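Local coordinates for Mll7089 protein (Mesorhizobium loti, PDB 2OZ8) that is of unknown function but belongs to the mandelate racemase family of the enolase superfamily, and probably binds magnesium and may act as a hydro-lyase, at residues R12-R17 against R362-S367; D29-A34 against F49-F54; F320-H325 against G370-N375. All blocks are in the same frame, centred on the assembly; numbering follows the deposited sequence.

Contact 1. Residues R12-R17 against R362-S367; sequences RFQFAR and RRLARS
Gln14, on strand 5-17 of the N-terminal antiparallel sheet, holds the C-terminal tail at Leu364 by a two-bond contact between side-chain amide and backbone. The tail runs in nearly the same direction as the strand but too far off for direct strand pairing, the CA atoms of Gln14 and Leu364 lying 7.7 Å apart. Leu364 N gives an almost straight bond to Gln14 OE1 (2.9 Å, 175°), and Gln14 NE2 returns one to Leu364 O (2.8 Å), approaching from above that carbonyl's plane. With CG anti to the backbone N (chi1 179°) and the chain extended beyond it, Gln14 spans the gap. Arg12 grips the same OE1 end-on through NH1 and NH2, with OE1 lying nearly in the guanidinium plane. One face of this guanidinium lies against the tail backbone, NH2 3.4 Å from Arg363 CA, while its nitrogens also serve the carbonyls of Leu57, Pro58 and Arg360. Further along, the Arg366 guanidinium, salt-bridged to Asp29, covers Ala16, with NH2 3.5 Å from Ala16 CB. Arg363 reaches Glu62 of the second subunit. A leucine in place of Gln14 would probably leave Leu364 N and O without these mates and Arg12 without the oxygen it grips. Three N-H groups on OE1, two from Arg12, and a carbonyl on NE2 probably settle which way round the amide sits; the Arg12 charge may polarise it, making NE2 a stronger donor.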
loop_
_atom_site.group_PDB
_atom_site.type_symbol
_atom_site.label_atom_id
_atom_site.label_comp_id
_atom_site.label_asym_id
_atom_site.label_seq_id
_atom_site.Cartn_x
_atom_site.Cartn_y
_atom_site.Cartn_z
ATOM N N ARG A 12 -39.594 24.227 -23.899
ATOM C CA ARG A 12 -38.262 24.663 -24.263
ATOM C C ARG A 12 -38.073 26.184 -24.156
ATOM O O ARG A 12 -38.911 26.938 -24.633
ATOM C CB ARG A 12 -37.964 24.171 -25.658
ATOM C CG ARG A 12 -36.547 24.284 -26.074
ATOM C CD ARG A 12 -36.429 24.143 -27.565
ATOM N NE ARG A 12 -35.049 24.298 -28.024
ATOM C CZ ARG A 12 -34.442 25.465 -28.220
ATOM N NH1 ARG A 12 -35.094 26.608 -28.000
ATOM N NH2 ARG A 12 -33.195 25.492 -28.667
ATOM N N PHE A 13 -36.971 26.612 -23.535
ATOM C CA PHE A 13 -36.528 28.011 -23.455
ATOM C C PHE A 13 -35.101 28.201 -24.062
ATOM O O PHE A 13 -34.222 27.309 -24.008
ATOM C CB PHE A 13 -36.554 28.495 -22.002
ATOM C CG PHE A 13 -37.920 28.353 -21.324
ATOM C CD1 PHE A 13 -38.902 29.321 -21.485
ATOM C CD2 PHE A 13 -38.220 27.239 -20.559
ATOM C CE1 PHE A 13 -40.159 29.186 -20.897
ATOM C CE2 PHE A 13 -39.465 27.097 -19.963
ATOM C CZ PHE A 13 -40.435 28.074 -20.137
ATOM N N GLN A 14 -34.862 29.353 -24.661
ATOM C CA GLN A 14 -33.545 29.646 -25.213
ATOM C C GLN A 14 -33.493 31.180 -25.231
ATOM O O GLN A 14 -34.165 31.804 -26.041
ATOM C CB GLN A 14 -33.359 29.060 -26.611
ATOM C CG GLN A 14 -31.969 29.376 -27.248
ATOM C CD GLN A 14 -31.821 28.919 -28.725
ATOM O OE1 GLN A 14 -32.687 28.258 -29.299
ATOM N NE2 GLN A 14 -30.730 29.291 -29.327
ATOM N N PHE A 15 -32.730 31.768 -24.312
ATOM C CA PHE A 15 -32.695 33.219 -24.147
ATOM C C PHE A 15 -31.321 33.783 -23.803
ATOM O O PHE A 15 -30.476 33.073 -23.287
ATOM C CB PHE A 15 -33.717 33.660 -23.115
ATOM C CG PHE A 15 -33.582 32.992 -21.747
ATOM C CD1 PHE A 15 -32.928 33.654 -20.684
ATOM C CD2 PHE A 15 -34.177 31.741 -21.487
ATOM C CE1 PHE A 15 -32.893 33.104 -19.364
ATOM C CE2 PHE A 15 -34.118 31.145 -20.196
ATOM C CZ PHE A 15 -33.468 31.846 -19.127
ATOM N N ALA A 16 -31.126 35.070 -24.098
ATOM C CA ALA A 16 -29.900 35.811 -23.768
ATOM C C ALA A 16 -29.800 36.037 -22.275
ATOM O O ALA A 16 -30.829 36.199 -21.580
ATOM C CB ALA A 16 -29.849 37.170 -24.507
ATOM N N ARG A 17 -28.554 36.030 -21.792
ATOM C CA ARG A 17 -28.242 36.383 -20.406
ATOM C C ARG A 17 -28.085 37.889 -20.279
ATOM O O ARG A 17 -27.871 38.571 -21.269
ATOM C CB ARG A 17 -26.952 35.691 -19.952
ATOM C CG ARG A 17 -27.134 34.207 -19.692
ATOM C CD ARG A 17 -25.796 33.544 -19.346
ATOM N NE ARG A 17 -25.924 32.093 -19.257
ATOM C CZ ARG A 17 -26.189 31.435 -18.135
ATOM N NH1 ARG A 17 -26.372 32.086 -16.985
ATOM N NH2 ARG A 17 -26.278 30.117 -18.161
ATOM N N ARG A 362 -38.433 26.007 -31.141
ATOM C CA ARG A 362 -37.597 25.805 -32.317
ATOM C C ARG A 362 -36.243 26.424 -32.026
ATOM O O ARG A 362 -36.171 27.571 -31.510
ATOM C CB ARG A 362 -38.278 26.417 -33.549
ATOM C CG ARG A 362 -37.381 26.628 -34.803
ATOM C CD ARG A 362 -37.505 25.488 -35.805
ATOM N NE ARG A 362 -36.374 25.496 -36.729
ATOM C CZ ARG A 362 -35.121 25.182 -36.395
ATOM N NH1 ARG A 362 -34.823 24.807 -35.155
ATOM N NH2 ARG A 362 -34.156 25.222 -37.305
ATOM N N ARG A 363 -35.194 25.630 -32.259
ATOM C CA ARG A 363 -33.819 26.036 -31.981
ATOM C C ARG A 363 -33.431 27.263 -32.823
ATOM O O ARG A 363 -33.518 27.222 -34.062
ATOM C CB ARG A 363 -32.821 24.866 -32.180
ATOM C CG ARG A 363 -31.282 25.262 -31.970
ATOM C CD ARG A 363 -30.316 24.056 -32.080
ATOM N NE ARG A 363 -30.557 23.307 -33.302
ATOM C CZ ARG A 363 -30.546 21.975 -33.437
ATOM N NH1 ARG A 363 -30.239 21.166 -32.412
ATOM N NH2 ARG A 363 -30.816 21.447 -34.634
ATOM N N LEU A 364 -33.000 28.338 -32.149
ATOM C CA LEU A 364 -32.615 29.569 -32.828
ATOM C C LEU A 364 -31.116 29.782 -32.915
ATOM O O LEU A 364 -30.360 29.268 -32.124
ATOM C CB LEU A 364 -33.269 30.776 -32.146
ATOM C CG LEU A 364 -34.825 30.827 -32.085
ATOM C CD1 LEU A 364 -35.428 32.018 -31.264
ATOM C CD2 LEU A 364 -35.474 30.743 -33.490
ATOM N N ALA A 365 -30.680 30.585 -33.872
ATOM C CA ALA A 365 -29.344 31.101 -33.868
ATOM C C ALA A 365 -29.252 32.076 -32.696
ATOM O O ALA A 365 -30.259 32.597 -32.240
ATOM C CB ALA A 365 -29.068 31.777 -35.196
ATOM N N ARG A 366 -28.056 32.286 -32.178
ATOM C CA ARG A 366 -27.821 33.223 -31.068
ATOM C C ARG A 366 -28.245 34.683 -31.324
ATOM O O ARG A 366 -28.733 35.341 -30.398
ATOM C CB ARG A 366 -26.330 33.193 -30.663
ATOM C CG ARG A 366 -25.968 34.129 -29.518
ATOM C CD ARG A 366 -26.789 33.747 -28.321
ATOM N NE ARG A 366 -26.549 34.687 -27.251
ATOM C CZ ARG A 366 -27.094 35.896 -27.141
ATOM N NH1 ARG A 366 -27.956 36.352 -28.024
ATOM N NH2 ARG A 366 -26.779 36.648 -26.099
ATOM N N SER A 367 -28.029 35.176 -32.555
ATOM C CA SER A 367 -28.422 36.548 -32.999
ATOM C C SER A 367 -29.935 36.776 -33.022
ATOM O O SER A 367 -30.414 37.930 -33.050
ATOM C CB SER A 367 -27.900 36.823 -34.401
ATOM O OG SER A 367 -28.348 35.787 -35.275
#

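Contact 2. Residues D29-A34 against F49-F54; sequences DDVNVA and FIQTLF
Val31 to Ala34 face Phe49 to Thr52 in the beta hairpin of strands 27-40 and 45-52, part of the antiparallel sheet of the N-terminal domain; such a domain beside a TIM-type barrel is characteristic of the enolase superfamily. The two strands run antiparallel, their axes at 151°. The first touch is light: Val31 CG1 lies 4.3 Å from the end of Gln51 at NE2, while Val31 packs its side chain on Phe15 and Arg17 of strand 5-17. At Asn32 the strands begin to join through the backbone, Thr52 N donating to Asn32 O (3.1 Å). One water lies between the strands here, accepting from Asn32 N (2.9 Å) and Gln51 NE2 (3.2 Å) and donating to Thr52 O. The Asn32 side chain lies on the same face as Thr52, its CB 3.5 Å from Thr52 OG1; its own OD1 is taken by Leu57 N, and the threonine hydroxyl pairs with Asn55 O. Val33 sits opposite Gln51 in a non-hydrogen-bonded pair, so its CA comes against Ile50 O in a CA-H...O contact. Its CG2, anti to the backbone N, crosses toward Phe49 and meets CB of that residue at 4.0 Å. Ala34 and Ile50 form a hydrogen-bonded pair, their CB atoms meeting on the Asn32 face, where Ile10 also touches Ala34. Two reciprocal bonds join them: Ala34 N to Ile50 O, and Ile50 N to Ala34 O (2.8 Å), the second lying in the carbonyl plane.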
loop_
_atom_site.group_PDB
_atom_site.type_symbol
_atom_site.label_atom_id
_atom_site.label_comp_id
_atom_site.label_asym_id
_atom_site.label_seq_id
_atom_site.Cartn_x
_atom_site.Cartn_y
_atom_site.Cartn_z
ATOM N N ASP A 29 -23.116 33.476 -23.008
ATOM C CA ASP A 29 -24.042 34.609 -22.894
ATOM C C ASP A 29 -25.538 34.271 -23.140
ATOM O O ASP A 29 -26.389 35.172 -23.229
ATOM C CB ASP A 29 -23.575 35.741 -23.783
ATOM C CG ASP A 29 -23.474 35.346 -25.223
ATOM O OD1 ASP A 29 -23.891 34.244 -25.602
ATOM O OD2 ASP A 29 -22.950 36.150 -26.006
ATOM N N ASP A 30 -25.860 32.976 -23.231
ATOM C CA ASP A 30 -27.254 32.523 -23.406
ATOM C C ASP A 30 -27.558 31.382 -22.434
ATOM O O ASP A 30 -26.685 30.884 -21.772
ATOM C CB ASP A 30 -27.507 32.061 -24.845
ATOM C CG ASP A 30 -26.577 30.907 -25.267
ATOM O OD1 ASP A 30 -25.882 30.347 -24.392
ATOM O OD2 ASP A 30 -26.503 30.564 -26.463
ATOM N N VAL A 31 -28.824 31.005 -22.356
ATOM C CA VAL A 31 -29.309 29.977 -21.474
ATOM C C VAL A 31 -30.139 29.039 -22.328
ATOM O O VAL A 31 -30.985 29.481 -23.095
ATOM C CB VAL A 31 -30.202 30.564 -20.435
ATOM C CG1 VAL A 31 -30.660 29.486 -19.469
ATOM C CG2 VAL A 31 -29.490 31.694 -19.708
ATOM N N ASN A 32 -29.899 27.748 -22.189
ATOM C CA ASN A 32 -30.642 26.735 -22.910
ATOM C C ASN A 32 -31.243 25.772 -21.912
ATOM O O ASN A 32 -30.504 25.085 -21.234
ATOM C CB ASN A 32 -29.703 26.027 -23.854
ATOM C CG ASN A 32 -29.579 26.752 -25.187
ATOM O OD1 ASN A 32 -30.401 26.564 -26.076
ATOM N ND2 ASN A 32 -28.546 27.551 -25.338
ATOM N N VAL A 33 -32.574 25.769 -21.763
ATOM C CA VAL A 33 -33.224 25.063 -20.654
ATOM C C VAL A 33 -34.662 24.698 -21.010
ATOM O O VAL A 33 -35.365 25.473 -21.670
ATOM C CB VAL A 33 -33.136 25.863 -19.310
ATOM C CG1 VAL A 33 -33.939 27.177 -19.343
ATOM C CG2 VAL A 33 -33.553 25.043 -18.143
ATOM N N ALA A 34 -35.074 23.486 -20.615
ATOM C CA ALA A 34 -36.430 23.037 -20.798
ATOM C C ALA A 34 -37.027 22.552 -19.465
ATOM O O ALA A 34 -36.363 21.848 -18.682
ATOM C CB ALA A 34 -36.501 21.951 -21.858
ATOM N N PHE A 49 -35.667 20.752 -14.427
ATOM C CA PHE A 49 -35.004 21.503 -15.495
ATOM C C PHE A 49 -33.902 20.802 -16.224
ATOM O O PHE A 49 -32.955 20.297 -15.614
ATOM C CB PHE A 49 -34.484 22.824 -14.930
ATOM C CG PHE A 49 -35.599 23.702 -14.421
ATOM C CD1 PHE A 49 -36.394 24.407 -15.303
ATOM C CD2 PHE A 49 -35.897 23.755 -13.081
ATOM C CE1 PHE A 49 -37.438 25.181 -14.825
ATOM C CE2 PHE A 49 -36.950 24.545 -12.603
ATOM C CZ PHE A 49 -37.698 25.239 -13.439
ATOM N N ILE A 50 -34.009 20.816 -17.553
ATOM C CA ILE A 50 -33.061 20.135 -18.406
ATOM C C ILE A 50 -32.219 21.245 -18.966
ATOM O O ILE A 50 -32.652 21.968 -19.822
ATOM C CB ILE A 50 -33.797 19.350 -19.532
ATOM C CG1 ILE A 50 -34.752 18.324 -18.942
ATOM C CG2 ILE A 50 -32.835 18.730 -20.487
ATOM C CD1 ILE A 50 -35.885 17.938 -19.885
ATOM N N GLN A 51 -31.016 21.417 -18.444
ATOM C CA GLN A 51 -30.190 22.501 -18.890
ATOM C C GLN A 51 -29.023 21.982 -19.724
ATOM O O GLN A 51 -28.427 20.987 -19.391
ATOM C CB GLN A 51 -29.730 23.322 -17.704
ATOM C CG GLN A 51 -29.008 24.605 -18.150
ATOM C CD GLN A 51 -28.494 25.426 -17.020
ATOM O OE1 GLN A 51 -28.416 24.955 -15.879
ATOM N NE2 GLN A 51 -28.108 26.685 -17.334
ATOM N N THR A 52 -28.754 22.606 -20.863
ATOM C CA THR A 52 -27.500 22.317 -21.556
ATOM C C THR A 52 -26.576 23.504 -21.444
ATOM O O THR A 52 -27.000 24.657 -21.476
ATOM C CB THR A 52 -27.623 21.857 -23.023
ATOM O OG1 THR A 52 -28.290 22.846 -23.814
ATOM C CG2 THR A 52 -28.323 20.488 -23.146
ATOM N N LEU A 53 -25.300 23.188 -21.261
ATOM C CA LEU A 53 -24.315 24.196 -20.902
ATOM C C LEU A 53 -23.467 24.683 -22.068
ATOM O O LEU A 53 -23.098 25.843 -22.092
ATOM C CB LEU A 53 -23.456 23.722 -19.719
ATOM C CG LEU A 53 -24.192 23.447 -18.387
ATOM C CD1 LEU A 53 -23.213 22.849 -17.360
ATOM C CD2 LEU A 53 -24.909 24.705 -17.801
ATOM N N PHE A 54 -23.203 23.833 -23.053
ATOM C CA PHE A 54 -22.304 24.229 -24.125
ATOM C C PHE A 54 -23.031 24.329 -25.452
ATOM O O PHE A 54 -22.708 25.190 -26.270
ATOM C CB PHE A 54 -21.103 23.265 -24.246
ATOM C CG PHE A 54 -20.599 22.735 -22.915
ATOM C CD1 PHE A 54 -19.999 23.590 -21.980
ATOM C CD2 PHE A 54 -20.743 21.371 -22.591
ATOM C CE1 PHE A 54 -19.545 23.100 -20.740
ATOM C CE2 PHE A 54 -20.290 20.867 -21.356
ATOM C CZ PHE A 54 -19.684 21.745 -20.430
HETATM O O HOH W 1 -27.788 26.761 -20.477
#

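Contact 3. Residues F320-H325 against G370-N375; sequences FQNFDH and GAAPEN
Asn322 and His325 both turn CG in between the backbone N and the carbonyl carbon (chi1 63° and 65°), which points amide and imidazole at Pro373; Asn375 instead holds CG anti to its N (chi1 -168°), laying its amide against the Asn322 backbone. The loop 320-325, which follows barrel strand 313-318, is thereby joined to the C-terminal tail. Asn322, the centre of an inverse gamma turn, sends ND2 to Pro373 O in a nearly straight bond of 3.2 Å, that oxygen close to the amide plane. The same nitrogen also donates to Ala16 O of strand 5-17, so one amide ties three chain segments together. Asn375 answers in kind: ND2 donates to Phe320 O at 2.8 Å, again close to its own amide plane though tilted from that of the carbonyl, and ND2 serves Asp18 as well. Between these bonds the two asparagines touch through their CB atoms, 3.6 Å apart. The proline packs differently. Pro373 CB stands over the His325 ring face, 3.5 Å from its centroid, a CH-pi contact; alongside, Pro373 CG lies 3.3 Å from His325 NE2. Phe15 and Trp358 meet the same imidazole edge-to-face. Two waters bridge the remainder: one accepts from Asp324 N and donates to Asn375 OD1, the other joins His325 ND1 (3.0 Å) to Glu374 O, to which it donates. Polar and apolar parts thus divide the work: the amides, each with two acceptors on its nitrogen, probably fix their own rotation and hold the two backbones in place, whereas the proline over its face is likely to limit how the imidazole can tilt.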
loop_
_atom_site.group_PDB
_atom_site.type_symbol
_atom_site.label_atom_id
_atom_site.label_comp_id
_atom_site.label_asym_id
_atom_site.label_seq_id
_atom_site.Cartn_x
_atom_site.Cartn_y
_atom_site.Cartn_z
ATOM N N PHE A 320 -26.754 34.816 -9.159
ATOM C CA PHE A 320 -27.462 35.961 -9.704
ATOM C C PHE A 320 -27.868 35.786 -11.163
ATOM O O PHE A 320 -27.938 36.761 -11.880
ATOM C CB PHE A 320 -26.643 37.264 -9.491
ATOM C CG PHE A 320 -26.309 37.505 -8.062
ATOM C CD1 PHE A 320 -27.160 38.230 -7.264
ATOM C CD2 PHE A 320 -25.135 36.962 -7.491
ATOM C CE1 PHE A 320 -26.880 38.434 -5.948
ATOM C CE2 PHE A 320 -24.847 37.162 -6.141
ATOM C CZ PHE A 320 -25.730 37.878 -5.373
ATOM N N GLN A 321 -28.169 34.567 -11.592
ATOM C CA GLN A 321 -28.610 34.363 -12.992
ATOM C C GLN A 321 -30.046 34.943 -13.278
ATOM O O GLN A 321 -30.866 35.083 -12.355
ATOM C CB GLN A 321 -28.465 32.895 -13.375
ATOM C CG GLN A 321 -26.997 32.457 -13.480
ATOM C CD GLN A 321 -26.821 30.964 -13.486
ATOM O OE1 GLN A 321 -26.271 30.406 -14.438
ATOM N NE2 GLN A 321 -27.289 30.291 -12.411
ATOM N N ASN A 322 -30.317 35.352 -14.519
ATOM C CA ASN A 322 -31.632 35.941 -14.843
ATOM C C ASN A 322 -32.614 34.820 -15.160
ATOM O O ASN A 322 -32.913 34.584 -16.319
ATOM C CB ASN A 322 -31.566 36.940 -15.997
ATOM C CG ASN A 322 -31.125 36.294 -17.314
ATOM O OD1 ASN A 322 -30.333 35.344 -17.304
ATOM N ND2 ASN A 322 -31.630 36.809 -18.461
ATOM N N PHE A 323 -33.116 34.160 -14.117
ATOM C CA PHE A 323 -33.942 32.935 -14.226
ATOM C C PHE A 323 -35.318 33.098 -13.571
ATOM O O PHE A 323 -36.195 32.322 -13.809
ATOM C CB PHE A 323 -33.243 31.719 -13.537
ATOM C CG PHE A 323 -32.005 31.201 -14.243
ATOM C CD1 PHE A 323 -31.649 31.642 -15.511
ATOM C CD2 PHE A 323 -31.204 30.240 -13.636
ATOM C CE1 PHE A 323 -30.474 31.134 -16.171
ATOM C CE2 PHE A 323 -30.064 29.733 -14.264
ATOM C CZ PHE A 323 -29.707 30.169 -15.547
ATOM N N ASP A 324 -35.497 34.091 -12.727
ATOM C CA ASP A 324 -36.641 34.109 -11.830
ATOM C C ASP A 324 -37.979 34.247 -12.567
ATOM O O ASP A 324 -39.021 33.789 -12.080
ATOM C CB ASP A 324 -36.478 35.237 -10.790
ATOM C CG ASP A 324 -35.364 34.963 -9.766
ATOM O OD1 ASP A 324 -34.540 34.008 -9.913
ATOM O OD2 ASP A 324 -35.314 35.716 -8.781
ATOM N N HIS A 325 -37.956 34.886 -13.733
ATOM C CA HIS A 325 -39.156 35.127 -14.489
ATOM C C HIS A 325 -39.865 33.815 -14.899
ATOM O O HIS A 325 -41.082 33.807 -15.247
ATOM C CB HIS A 325 -38.834 35.977 -15.716
ATOM C CG HIS A 325 -37.952 35.287 -16.695
ATOM N ND1 HIS A 325 -36.610 35.058 -16.460
ATOM C CD2 HIS A 325 -38.221 34.760 -17.916
ATOM C CE1 HIS A 325 -36.093 34.422 -17.491
ATOM N NE2 HIS A 325 -37.049 34.229 -18.390
ATOM N N GLY A 370 -33.070 38.062 -29.184
ATOM C CA GLY A 370 -33.695 39.222 -28.595
ATOM C C GLY A 370 -33.131 39.630 -27.246
ATOM O O GLY A 370 -32.151 39.063 -26.749
ATOM N N ALA A 371 -33.771 40.627 -26.645
ATOM C CA ALA A 371 -33.366 41.158 -25.345
ATOM C C ALA A 371 -33.336 40.038 -24.282
ATOM O O ALA A 371 -34.123 39.110 -24.348
ATOM C CB ALA A 371 -34.320 42.265 -24.936
ATOM N N ALA A 372 -32.428 40.144 -23.310
ATOM C CA ALA A 372 -32.379 39.227 -22.152
ATOM C C ALA A 372 -33.605 39.455 -21.324
ATOM O O ALA A 372 -34.038 40.570 -21.240
ATOM C CB ALA A 372 -31.171 39.522 -21.330
ATOM N N PRO A 373 -34.211 38.400 -20.739
ATOM C CA PRO A 373 -35.163 38.710 -19.646
ATOM C C PRO A 373 -34.514 39.612 -18.605
ATOM O O PRO A 373 -33.312 39.483 -18.328
ATOM C CB PRO A 373 -35.463 37.353 -19.041
ATOM C CG PRO A 373 -35.116 36.379 -20.064
ATOM C CD PRO A 373 -34.143 36.955 -21.034
ATOM N N GLU A 374 -35.283 40.532 -18.036
ATOM C CA GLU A 374 -34.734 41.470 -17.036
ATOM C C GLU A 374 -34.296 40.686 -15.781
ATOM O O GLU A 374 -34.828 39.620 -15.504
ATOM C CB GLU A 374 -35.733 42.621 -16.721
ATOM C CG GLU A 374 -35.805 43.673 -17.872
ATOM C CD GLU A 374 -36.905 44.795 -17.720
ATOM O OE1 GLU A 374 -37.080 45.583 -18.704
ATOM O OE2 GLU A 374 -37.560 44.905 -16.642
ATOM N N ASN A 375 -33.305 41.199 -15.065
ATOM C CA ASN A 375 -32.753 40.529 -13.896
ATOM C C ASN A 375 -32.808 41.392 -12.638
ATOM O O ASN A 375 -31.845 42.100 -12.305
ATOM C CB ASN A 375 -31.329 40.008 -14.134
ATOM C CG ASN A 375 -30.867 39.040 -13.015
ATOM O OD1 ASN A 375 -31.617 38.760 -12.067
ATOM N ND2 ASN A 375 -29.630 38.548 -13.118
HETATM O O HOH W 2 -33.956 36.695 -11.981
HETATM O O HOH W 3 -35.011 37.020 -14.828
#

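Overall arrangement
From the N terminus, strand 5-17 carries residues 12-17, whose partner arrives only with the C-terminal tail, so contact 1 closes a loop spanning almost the whole chain. Contact 2 closes a short hairpin nested inside that loop and shares its sheet, Phe13 N probably bonding to Val33 O at 2.7 Å. Contact 3 opens late, after the last parallel barrel strand, and closes beyond residues 362-367; it therefore crosses contact 1 and follows contact 2 in series. The three lie on one side of the chain's centre. Val31 packs on Phe323, and Arg17 reaches Gln321, so the N-terminal sheet, a barrel loop and the tail form one connected patch.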